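Local coordinates for protein PvdO (PDB 5HHA) that is a calcium-binding periplasmic protein with a formylglycine-generating-enzyme-like fold that takes part in chromophore maturation, its own chemistry being only tentatively assigned, at residues H226-G231 and S237-E242; R148-M151 and A155-E158; N132-Y137 and I278-A283; D90-L93 and G97-L100. All coordinates share one frame; numbering follows the deposited sequence.

Interaction 1 of 4, residues H226-G231 and S237-E242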
loop_
_atom_site.group_PDB
_atom_site.type_symbol
_atom_site.label_atom_id
_atom_site.label_comp_id
_atom_site.label_asym_id
_atom_site.label_seq_id
_atom_site.Cartn_x
_atom_site.Cartn_y
_atom_site.Cartn_z
ATOM N N HIS A 226 9.867 11.324 7.290
ATOM C CA HIS A 226 11.137 11.461 7.996
ATOM C C HIS A 226 12.171 10.750 7.172
ATOM O O HIS A 226 11.907 9.722 6.552
ATOM C CB HIS A 226 11.085 10.863 9.426
ATOM C CG HIS A 226 9.983 11.421 10.263
ATOM N ND1 HIS A 226 8.690 10.981 10.170
ATOM C CD2 HIS A 226 9.982 12.382 11.222
ATOM C CE1 HIS A 226 7.918 11.678 10.980
ATOM N NE2 HIS A 226 8.687 12.518 11.652
ATOM N N ASP A 227 13.377 11.295 7.212
ATOM C CA ASP A 227 14.483 10.860 6.374
ATOM C C ASP A 227 15.328 9.723 6.990
ATOM O O ASP A 227 16.476 9.490 6.567
ATOM C CB ASP A 227 15.360 12.099 6.129
ATOM C CG ASP A 227 16.304 11.940 4.982
ATOM O OD1 ASP A 227 15.995 11.211 4.009
ATOM O OD2 ASP A 227 17.361 12.602 5.042
ATOM N N HIS A 228 14.752 8.997 7.938
ATOM C CA HIS A 228 15.471 8.028 8.756
ATOM C C HIS A 228 14.453 7.463 9.731
ATOM O O HIS A 228 13.272 7.839 9.706
ATOM C CB HIS A 228 16.579 8.770 9.508
ATOM C CG HIS A 228 16.024 9.850 10.366
ATOM N ND1 HIS A 228 15.997 11.181 9.997
ATOM C CD2 HIS A 228 15.353 9.772 11.535
ATOM C CE1 HIS A 228 15.367 11.877 10.930
ATOM N NE2 HIS A 228 14.959 11.042 11.866
ATOM N N TYR A 229 14.909 6.592 10.618
ATOM C CA TYR A 229 14.060 6.044 11.677
ATOM C C TYR A 229 14.512 6.438 13.108
ATOM O O TYR A 229 14.127 5.787 14.067
ATOM C CB TYR A 229 14.016 4.530 11.585
ATOM C CG TYR A 229 13.246 3.998 10.390
ATOM C CD1 TYR A 229 11.897 4.342 10.169
ATOM C CD2 TYR A 229 13.836 3.097 9.512
ATOM C CE1 TYR A 229 11.180 3.809 9.109
ATOM C CE2 TYR A 229 13.108 2.553 8.454
ATOM C CZ TYR A 229 11.786 2.901 8.265
ATOM O OH TYR A 229 11.061 2.365 7.221
ATOM N N ASN A 230 15.353 7.454 13.225
ATOM C CA ASN A 230 15.758 7.937 14.546
ATOM C C ASN A 230 14.581 8.586 15.250
ATOM O O ASN A 230 14.063 9.586 14.800
ATOM C CB ASN A 230 16.943 8.882 14.419
ATOM C CG ASN A 230 18.144 8.207 13.782
ATOM O OD1 ASN A 230 18.557 7.135 14.197
ATOM N ND2 ASN A 230 18.673 8.817 12.746
ATOM N N GLY A 231 14.134 7.965 16.335
ATOM C CA GLY A 231 12.976 8.455 17.065
ATOM C C GLY A 231 11.655 7.905 16.563
ATOM O O GLY A 231 10.593 8.366 16.987
ATOM N N SER A 237 2.071 2.639 15.678
ATOM C CA SER A 237 1.407 3.891 15.353
ATOM C C SER A 237 2.098 4.577 14.189
ATOM O O SER A 237 3.271 4.320 13.877
ATOM C CB SER A 237 1.364 4.829 16.581
ATOM O OG SER A 237 2.649 5.276 16.963
ATOM N N ALA A 238 1.379 5.527 13.620
ATOM C CA ALA A 238 1.912 6.424 12.594
ATOM C C ALA A 238 2.780 7.506 13.206
ATOM O O ALA A 238 2.453 8.045 14.287
ATOM C CB ALA A 238 0.784 7.061 11.861
ATOM N N TRP A 239 3.867 7.861 12.537
ATOM C CA TRP A 239 4.795 8.879 12.988
ATOM C C TRP A 239 4.354 10.202 12.431
ATOM O O TRP A 239 4.652 10.537 11.281
ATOM C CB TRP A 239 6.188 8.513 12.506
ATOM C CG TRP A 239 7.318 9.232 13.149
ATOM C CD1 TRP A 239 7.261 10.208 14.101
ATOM C CD2 TRP A 239 8.701 9.014 12.858
ATOM N NE1 TRP A 239 8.548 10.597 14.429
ATOM C CE2 TRP A 239 9.441 9.895 13.661
ATOM C CE3 TRP A 239 9.379 8.168 11.975
ATOM C CZ2 TRP A 239 10.827 9.938 13.620
ATOM C CZ3 TRP A 239 10.744 8.225 11.924
ATOM C CH2 TRP A 239 11.465 9.109 12.749
ATOM N N MET A 240 3.605 10.942 13.255
ATOM C CA MET A 240 3.008 12.188 12.836
ATOM C C MET A 240 3.792 13.404 13.311
ATOM O O MET A 240 4.554 13.349 14.279
ATOM C CB MET A 240 1.567 12.266 13.347
ATOM C CG MET A 240 0.664 11.102 12.947
ATOM S SD MET A 240 0.654 10.756 11.179
ATOM C CE MET A 240 -0.090 12.238 10.504
ATOM N N GLU A 241 3.618 14.496 12.591
ATOM C CA GLU A 241 4.137 15.787 13.004
ATOM C C GLU A 241 2.954 16.736 12.907
ATOM O O GLU A 241 1.996 16.484 12.164
ATOM C CB GLU A 241 5.310 16.235 12.117
ATOM C CG GLU A 241 6.514 15.265 12.101
ATOM C CD GLU A 241 7.286 15.240 13.403
ATOM O OE1 GLU A 241 7.082 16.179 14.204
ATOM O OE2 GLU A 241 8.086 14.299 13.641
ATOM N N GLU A 242 3.005 17.808 13.690
ATOM C CA GLU A 242 1.906 18.756 13.744
ATOM C C GLU A 242 1.632 19.274 12.340
ATOM O O GLU A 242 0.485 19.316 11.893
ATOM C CB GLU A 242 2.260 19.908 14.682
ATOM C CG GLU A 242 1.066 20.522 15.393
ATOM C CD GLU A 242 1.483 21.345 16.600
ATOM O OE1 GLU A 242 1.484 20.807 17.728
ATOM O OE2 GLU A 242 1.822 22.530 16.417
#
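In the long surface loop between strands 223-224 and 247-251, H226 and W239 form a face-to-face aromatic stack. The imidazole lies flat over one face of the indole, its centroid 3.5 Å from that of the six-membered ring and the planes only 6° off parallel. CE1 of H226 sits over CG of W239 at 3.3 Å, and CB of H226 adds a CH-pi contact over the six-membered ring. W239 is swung there with CG anti to its backbone N (chi1 -165°). E241 then fixes the imidazole from its edge in a His-carboxylate hydrogen bond: NE2 of H226 donates to OE2 of E241 over 2.7 Å, nearly straight at 171° and in the ring plane, using the anti lone pair of the carboxylate oxygen. H226, H228 and W239 together form an aromatic cluster, which H228 joins at an oblique angle, its NE2 4.1 Å from CH2 of W239. Backbone carbonyls line the far rim of the indole, with O of N230 3.3 Å from CH2 of W239 and O of H228 3.4 Å from CZ3 of W239. On the face turned from H226, G231 O lies above the indole plane, offset toward the rim. Y229 packs on helix 154-162.

Interaction 2 of 4, residues R148-M151 and A155-E158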
loop_
_atom_site.group_PDB
_atom_site.type_symbol
_atom_site.label_atom_id
_atom_site.label_comp_id
_atom_site.label_asym_id
_atom_site.label_seq_id
_atom_site.Cartn_x
_atom_site.Cartn_y
_atom_site.Cartn_z
ATOM N N ARG A 148 -14.326 0.694 12.543
ATOM C CA ARG A 148 -13.299 1.729 12.544
ATOM C C ARG A 148 -12.269 1.486 11.442
ATOM O O ARG A 148 -11.307 0.755 11.637
ATOM C CB ARG A 148 -12.628 1.805 13.922
ATOM C CG ARG A 148 -13.645 2.004 15.050
ATOM C CD ARG A 148 -13.004 2.351 16.389
ATOM N NE ARG A 148 -11.999 1.378 16.810
ATOM C CZ ARG A 148 -12.213 0.370 17.652
ATOM N NH1 ARG A 148 -13.413 0.177 18.186
ATOM N NH2 ARG A 148 -11.214 -0.447 17.963
ATOM N N TYR A 149 -12.504 2.097 10.281
ATOM C CA TYR A 149 -11.562 2.049 9.164
ATOM C C TYR A 149 -10.673 3.285 9.175
ATOM O O TYR A 149 -11.049 4.357 9.630
ATOM C CB TYR A 149 -12.295 1.951 7.822
ATOM C CG TYR A 149 -12.804 0.574 7.509
ATOM C CD1 TYR A 149 -14.073 0.158 7.938
ATOM C CD2 TYR A 149 -12.045 -0.333 6.780
ATOM C CE1 TYR A 149 -14.534 -1.105 7.664
ATOM C CE2 TYR A 149 -12.511 -1.605 6.493
ATOM C CZ TYR A 149 -13.760 -1.985 6.932
ATOM O OH TYR A 149 -14.176 -3.251 6.633
ATOM N N ARG A 150 -9.454 3.137 8.653
ATOM C CA ARG A 150 -8.467 4.197 8.681
ATOM C C ARG A 150 -7.344 3.874 7.694
ATOM O O ARG A 150 -7.275 2.773 7.186
ATOM C CB ARG A 150 -7.882 4.343 10.091
ATOM C CG ARG A 150 -7.272 3.073 10.593
ATOM C CD ARG A 150 -6.457 3.308 11.855
ATOM N NE ARG A 150 -6.051 2.057 12.487
ATOM C CZ ARG A 150 -5.008 1.319 12.120
ATOM N NH1 ARG A 150 -4.211 1.711 11.138
ATOM N NH2 ARG A 150 -4.722 0.205 12.772
ATOM N N MET A 151 -6.441 4.828 7.496
ATOM C CA MET A 151 -5.191 4.551 6.778
ATOM C C MET A 151 -4.324 3.565 7.547
ATOM O O MET A 151 -4.352 3.552 8.791
ATOM C CB MET A 151 -4.389 5.839 6.614
ATOM C CG MET A 151 -5.089 6.885 5.771
ATOM S SD MET A 151 -4.059 8.345 5.497
ATOM C CE MET A 151 -3.183 7.746 4.119
ATOM N N ALA A 155 4.550 1.507 9.483
ATOM C CA ALA A 155 4.977 0.271 10.131
ATOM C C ALA A 155 4.040 -0.893 9.816
ATOM O O ALA A 155 4.473 -2.019 9.546
ATOM C CB ALA A 155 5.050 0.494 11.635
ATOM N N GLU A 156 2.727 -0.649 9.851
ATOM C CA GLU A 156 1.756 -1.689 9.500
ATOM C C GLU A 156 1.966 -2.165 8.072
ATOM O O GLU A 156 1.865 -3.342 7.772
ATOM C CB GLU A 156 0.319 -1.181 9.645
ATOM C CG GLU A 156 -0.134 -1.031 11.082
ATOM C CD GLU A 156 -1.440 -0.275 11.241
ATOM O OE1 GLU A 156 -1.910 0.376 10.292
ATOM O OE2 GLU A 156 -1.986 -0.334 12.368
ATOM N N ARG A 157 2.261 -1.221 7.183
ATOM C CA ARG A 157 2.440 -1.557 5.784
ATOM C C ARG A 157 3.686 -2.445 5.602
ATOM O O ARG A 157 3.628 -3.480 4.921
ATOM C CB ARG A 157 2.478 -0.294 4.925
ATOM C CG ARG A 157 2.022 -0.474 3.478
ATOM C CD ARG A 157 3.004 -1.241 2.601
ATOM N NE ARG A 157 2.522 -1.291 1.222
ATOM C CZ ARG A 157 3.163 -1.887 0.227
ATOM N NH1 ARG A 157 4.390 -2.343 0.404
ATOM N NH2 ARG A 157 2.580 -1.992 -0.951
ATOM N N GLU A 158 4.803 -2.067 6.207
ATOM C CA GLU A 158 5.997 -2.917 6.065
ATOM C C GLU A 158 5.776 -4.283 6.723
ATOM O O GLU A 158 6.190 -5.297 6.198
ATOM C CB GLU A 158 7.253 -2.249 6.610
ATOM C CG GLU A 158 8.528 -3.068 6.272
ATOM C CD GLU A 158 9.845 -2.369 6.556
ATOM O OE1 GLU A 158 9.993 -1.188 6.207
ATOM O OE2 GLU A 158 10.738 -3.062 7.112
#
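OE1 of E156 is gripped twice: by NH1 of R150 at 2.8 Å, and by the backbone N of S153 in the turn that leads into helix 154-162. The first of these bonds is nearly straight, 171° at the hydrogen, lies in the guanidinium plane and uses the syn lone pair of the oxygen. A second arm completes an end-on, two-nitrogen salt bridge, NH2 of R150 donating to OE2 of E156 at 2.8 Å. This arm is clearly more bent and tilted, OE2 being met on its syn side but out of the carboxylate plane, consistent with the two flat groups being turned 27° against each other. The chains approach from opposite directions. R150 leaves the strand with CG between its backbone N and carbonyl carbon (chi1 57°), then runs extended to NE; E156 stretches out from the helix to meet it. NH1 of R150 also bonds to O of M151, 3.0 Å away, so a single nitrogen ties the M151 carbonyl and the helix together and the rotation of the guanidinium is fixed from two directions. NE of R150 has a further partner in E285 at the end of strand 278-285, which also bonds R148. The contact therefore joins short strand 149-150, paired with strand 278-285, to the start of the helix that follows it. With E156 buried and R150 only partly exposed, the arginine is set between two carboxylates, which would be expected to favour its positive charge and keep E156 ionised.

Interaction 3 of 4, residues N132-Y137 and I278-A283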
loop_
_atom_site.group_PDB
_atom_site.type_symbol
_atom_site.label_atom_id
_atom_site.label_comp_id
_atom_site.label_asym_id
_atom_site.label_seq_id
_atom_site.Cartn_x
_atom_site.Cartn_y
_atom_site.Cartn_z
ATOM N N ASN A 132 -6.010 13.065 1.550
ATOM C CA ASN A 132 -7.306 13.368 2.148
ATOM C C ASN A 132 -8.450 12.558 1.547
ATOM O O ASN A 132 -9.384 12.174 2.248
ATOM C CB ASN A 132 -7.599 14.862 2.006
ATOM C CG ASN A 132 -8.733 15.312 2.886
ATOM O OD1 ASN A 132 -8.604 15.351 4.107
ATOM N ND2 ASN A 132 -9.855 15.650 2.272
ATOM N N ASP A 133 -8.363 12.280 0.249
ATOM C CA ASP A 133 -9.379 11.463 -0.383
ATOM C C ASP A 133 -9.444 10.092 0.286
ATOM O O ASP A 133 -10.521 9.528 0.470
ATOM C CB ASP A 133 -9.044 11.236 -1.858
ATOM C CG ASP A 133 -9.253 12.455 -2.725
ATOM O OD1 ASP A 133 -10.156 13.268 -2.438
ATOM O OD2 ASP A 133 -8.526 12.568 -3.735
ATOM N N VAL A 134 -8.275 9.528 0.598
ATOM C CA VAL A 134 -8.207 8.243 1.284
ATOM C C VAL A 134 -8.843 8.347 2.663
ATOM O O VAL A 134 -9.618 7.479 3.063
ATOM C CB VAL A 134 -6.745 7.730 1.389
ATOM C CG1 VAL A 134 -6.687 6.477 2.228
ATOM C CG2 VAL A 134 -6.187 7.455 -0.004
ATOM N N LYS A 135 -8.526 9.404 3.391
ATOM C CA LYS A 135 -9.150 9.596 4.694
ATOM C C LYS A 135 -10.665 9.690 4.549
ATOM O O LYS A 135 -11.407 9.120 5.367
ATOM C CB LYS A 135 -8.592 10.844 5.386
ATOM C CG LYS A 135 -7.105 10.710 5.735
ATOM C CD LYS A 135 -6.520 11.958 6.358
ATOM C CE LYS A 135 -7.151 12.253 7.704
ATOM N NZ LYS A 135 -6.694 11.285 8.735
ATOM N N ASN A 136 -11.140 10.403 3.530
ATOM C CA ASN A 136 -12.586 10.522 3.309
ATOM C C ASN A 136 -13.239 9.198 2.993
ATOM O O ASN A 136 -14.332 8.909 3.504
ATOM C CB ASN A 136 -12.889 11.524 2.207
ATOM C CG ASN A 136 -12.604 12.940 2.604
ATOM O OD1 ASN A 136 -12.504 13.260 3.781
ATOM N ND2 ASN A 136 -12.488 13.809 1.616
ATOM N N TYR A 137 -12.589 8.373 2.176
ATOM C CA TYR A 137 -13.095 7.054 1.852
ATOM C C TYR A 137 -13.202 6.230 3.137
ATOM O O TYR A 137 -14.197 5.561 3.371
ATOM C CB TYR A 137 -12.167 6.350 0.841
ATOM C CG TYR A 137 -12.551 4.912 0.557
ATOM C CD1 TYR A 137 -13.605 4.620 -0.295
ATOM C CD2 TYR A 137 -11.885 3.844 1.155
ATOM C CE1 TYR A 137 -13.984 3.327 -0.540
ATOM C CE2 TYR A 137 -12.247 2.552 0.921
ATOM C CZ TYR A 137 -13.298 2.296 0.074
ATOM O OH TYR A 137 -13.627 0.994 -0.127
ATOM N N ILE A 278 -0.328 5.931 -7.576
ATOM C CA ILE A 278 -0.542 5.874 -6.129
ATOM C C ILE A 278 -1.978 5.494 -5.840
ATOM O O ILE A 278 -2.912 6.207 -6.241
ATOM C CB ILE A 278 -0.237 7.221 -5.371
ATOM C CG1 ILE A 278 1.097 7.825 -5.796
ATOM C CG2 ILE A 278 -0.268 6.951 -3.882
ATOM C CD1 ILE A 278 1.310 9.226 -5.232
ATOM N N GLY A 279 -2.142 4.374 -5.154
ATOM C CA GLY A 279 -3.428 3.918 -4.644
ATOM C C GLY A 279 -3.348 3.831 -3.119
ATOM O O GLY A 279 -2.671 4.646 -2.483
ATOM N N PHE A 280 -4.021 2.838 -2.529
ATOM C CA PHE A 280 -4.076 2.778 -1.068
ATOM C C PHE A 280 -4.701 1.509 -0.592
ATOM O O PHE A 280 -5.470 0.874 -1.317
ATOM C CB PHE A 280 -4.840 3.962 -0.476
ATOM C CG PHE A 280 -6.309 4.002 -0.850
ATOM C CD1 PHE A 280 -6.726 4.476 -2.092
ATOM C CD2 PHE A 280 -7.287 3.618 0.064
ATOM C CE1 PHE A 280 -8.064 4.555 -2.407
ATOM C CE2 PHE A 280 -8.632 3.687 -0.254
ATOM C CZ PHE A 280 -9.020 4.169 -1.483
ATOM N N ARG A 281 -4.355 1.128 0.631
ATOM C CA ARG A 281 -5.099 0.134 1.389
ATOM C C ARG A 281 -5.821 0.863 2.529
ATOM O O ARG A 281 -5.539 2.015 2.839
ATOM C CB ARG A 281 -4.160 -0.928 1.963
ATOM C CG ARG A 281 -3.479 -1.750 0.922
ATOM C CD ARG A 281 -2.525 -2.773 1.529
ATOM N NE ARG A 281 -1.642 -3.227 0.488
ATOM C CZ ARG A 281 -1.802 -4.327 -0.245
ATOM N NH1 ARG A 281 -2.727 -5.237 0.044
ATOM N NH2 ARG A 281 -0.993 -4.539 -1.270
ATOM N N VAL A 282 -6.752 0.141 3.162
ATOM C CA VAL A 282 -7.326 0.576 4.412
ATOM C C VAL A 282 -7.085 -0.486 5.467
ATOM O O VAL A 282 -6.897 -1.673 5.184
ATOM C CB VAL A 282 -8.853 0.882 4.299
ATOM C CG1 VAL A 282 -9.114 2.092 3.417
ATOM C CG2 VAL A 282 -9.654 -0.320 3.796
ATOM N N ALA A 283 -7.143 -0.019 6.709
ATOM C CA ALA A 283 -7.021 -0.883 7.879
ATOM C C ALA A 283 -8.296 -0.785 8.700
ATOM O O ALA A 283 -9.003 0.218 8.621
ATOM C CB ALA A 283 -5.820 -0.479 8.724
#
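This is a buried helix-on-sheet contact, apolar throughout, where one face of helix 131-145 rests on strand 278-285. V134, Y137, F280 and V282 make it, and F280 is the wedge at its middle. One face of its ring receives V134, whose CG2 approaches CG of F280 to 3.6 Å and makes a CH-pi contact 24° off the ring normal; CG1 of V134 reaches CD2 of F280 at the same distance. F280 holds CG between its backbone N and carbonyl carbon (chi1 65°), which carries the ring along the helix toward Y137. There the edge of F280 points at the face of Y137 in an offset edge-to-face pair, the centroids 5.5 Å apart and the planes at 70°. The closest atoms of that pair are CD2 of Y137 and CE2 of F280, 3.5 Å apart. V282 packs two residues further on, its CG1 meeting the edge of the tyrosine ring 4.0 Å from CD2 of Y137. Around this layer W220 of strand 218-221 touches V134, Y149 of strand 149-150 touches V282, and Y92 of helix 86-96 sets its ring edge-to-face with Y137, so Y137 meets both the sheet and helix 86-96.

Interaction 4 of 4, residues D90-L93 and G97-L100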
loop_
_atom_site.group_PDB
_atom_site.type_symbol
_atom_site.label_atom_id
_atom_site.label_comp_id
_atom_site.label_asym_id
_atom_site.label_seq_id
_atom_site.Cartn_x
_atom_site.Cartn_y
_atom_site.Cartn_z
ATOM N N ASP A 90 -15.364 3.471 -6.881
ATOM C CA ASP A 90 -16.522 3.948 -7.629
ATOM C C ASP A 90 -17.787 3.813 -6.795
ATOM O O ASP A 90 -18.678 4.651 -6.875
ATOM C CB ASP A 90 -16.669 3.180 -8.938
ATOM C CG ASP A 90 -15.788 3.706 -10.043
ATOM O OD1 ASP A 90 -15.274 4.833 -9.944
ATOM O OD2 ASP A 90 -15.650 2.984 -11.053
ATOM N N ALA A 91 -17.885 2.776 -5.976
ATOM C CA ALA A 91 -19.050 2.613 -5.115
ATOM C C ALA A 91 -19.174 3.772 -4.114
ATOM O O ALA A 91 -20.271 4.290 -3.826
ATOM C CB ALA A 91 -18.990 1.263 -4.392
ATOM N N TYR A 92 -18.051 4.190 -3.560
ATOM C CA TYR A 92 -18.026 5.356 -2.699
ATOM C C TYR A 92 -18.418 6.641 -3.448
ATOM O O TYR A 92 -19.189 7.447 -2.924
ATOM C CB TYR A 92 -16.619 5.473 -2.105
ATOM C CG TYR A 92 -16.170 6.846 -1.681
ATOM C CD1 TYR A 92 -16.611 7.406 -0.483
ATOM C CD2 TYR A 92 -15.248 7.562 -2.428
ATOM C CE1 TYR A 92 -16.186 8.646 -0.070
ATOM C CE2 TYR A 92 -14.822 8.820 -2.016
ATOM C CZ TYR A 92 -15.293 9.347 -0.828
ATOM O OH TYR A 92 -14.863 10.585 -0.398
ATOM N N LEU A 93 -17.895 6.823 -4.654
ATOM C CA LEU A 93 -18.202 8.027 -5.410
ATOM C C LEU A 93 -19.695 8.091 -5.701
ATOM O O LEU A 93 -20.303 9.150 -5.610
ATOM C CB LEU A 93 -17.396 8.061 -6.707
ATOM C CG LEU A 93 -15.880 8.126 -6.461
ATOM C CD1 LEU A 93 -15.161 8.011 -7.778
ATOM C CD2 LEU A 93 -15.476 9.412 -5.757
ATOM N N GLY A 97 -21.681 11.013 -3.993
ATOM C CA GLY A 97 -21.682 12.086 -4.983
ATOM C C GLY A 97 -20.391 12.881 -5.105
ATOM O O GLY A 97 -20.310 13.843 -5.859
ATOM N N VAL A 98 -19.373 12.497 -4.364
ATOM C CA VAL A 98 -18.093 13.173 -4.416
ATOM C C VAL A 98 -17.448 13.129 -5.794
ATOM O O VAL A 98 -17.550 12.140 -6.516
ATOM C CB VAL A 98 -17.161 12.536 -3.400
ATOM C CG1 VAL A 98 -15.702 12.821 -3.738
ATOM C CG2 VAL A 98 -17.535 13.036 -2.023
ATOM N N LYS A 99 -16.809 14.243 -6.169
ATOM C CA LYS A 99 -15.973 14.291 -7.361
ATOM C C LYS A 99 -14.540 14.562 -6.911
ATOM O O LYS A 99 -14.263 15.506 -6.146
ATOM C CB LYS A 99 -16.474 15.338 -8.373
ATOM C CG LYS A 99 -15.851 15.235 -9.766
ATOM C CD LYS A 99 -16.467 16.254 -10.731
ATOM C CE LYS A 99 -15.723 16.327 -12.059
ATOM N NZ LYS A 99 -16.323 17.335 -13.017
ATOM N N LEU A 100 -13.648 13.680 -7.356
ATOM C CA LEU A 100 -12.235 13.787 -7.059
ATOM C C LEU A 100 -11.625 14.855 -7.939
ATOM O O LEU A 100 -11.954 14.955 -9.126
ATOM C CB LEU A 100 -11.572 12.441 -7.330
ATOM C CG LEU A 100 -12.098 11.297 -6.455
ATOM C CD1 LEU A 100 -11.561 9.958 -6.923
ATOM C CD2 LEU A 100 -11.766 11.532 -4.975
HETATM O O HOH W 1 -19.287 11.191 -7.962
#
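L93 O, near the end of helix 86-96, accepts the backbone N of G97 at 2.8 Å in a bent bond, 133° at the hydrogen. G97 is the first residue to leave helical angles, and its positive phi of 78° turns the chain away from the helix axis and into an extended run: a helix C-terminus ended by a glycine with positive phi. That turn brings V98 and L100 back along the side of the helix they have just left. L93 stands at the centre, its CD2 lying 3.5 Å from O of V98, 4.0 Å from CG1 of V98 and 3.9 Å from CG of L100. The leucine chain leaves with CG beside its backbone N (chi1 -63°), on the side of the returning loop. On the neighbouring flank the hydroxyl end of Y92 reaches V98, OH to CG2 of V98 being 4.0 Å, while L100 goes on to touch D133 and V129. T96 supports the turn, its OG1 bonding both O of Y92 and N of V98. L93 O thus takes the N-H of G97 plus a long water bond, and Y92 O is bonded to T96, while L93 and exposed V98 pack at the rim beside buried L100.

In the fold
From the N terminus, interaction 4 closes first, a short return at the end of helix 86-96. Next in the chain comes helix 131-145, the first half of interaction 3, whose partner strand 278-285 lies near the C terminus, so that contact spans 140 residues. Within its span interactions 2 and 1 close in series: first strand 149-150 with helix 154-162, then the surface loop after strand 223-224. Interactions 3 and 4 touch where the two helices pack, N136 against Y92, and where L100 meets D133. Interactions 2 and 3 share the sheet, R150 pairing with A283. Y229 against E158 links interactions 1 and 2, while interactions 1 and 4 lie about 31 Å apart between centres.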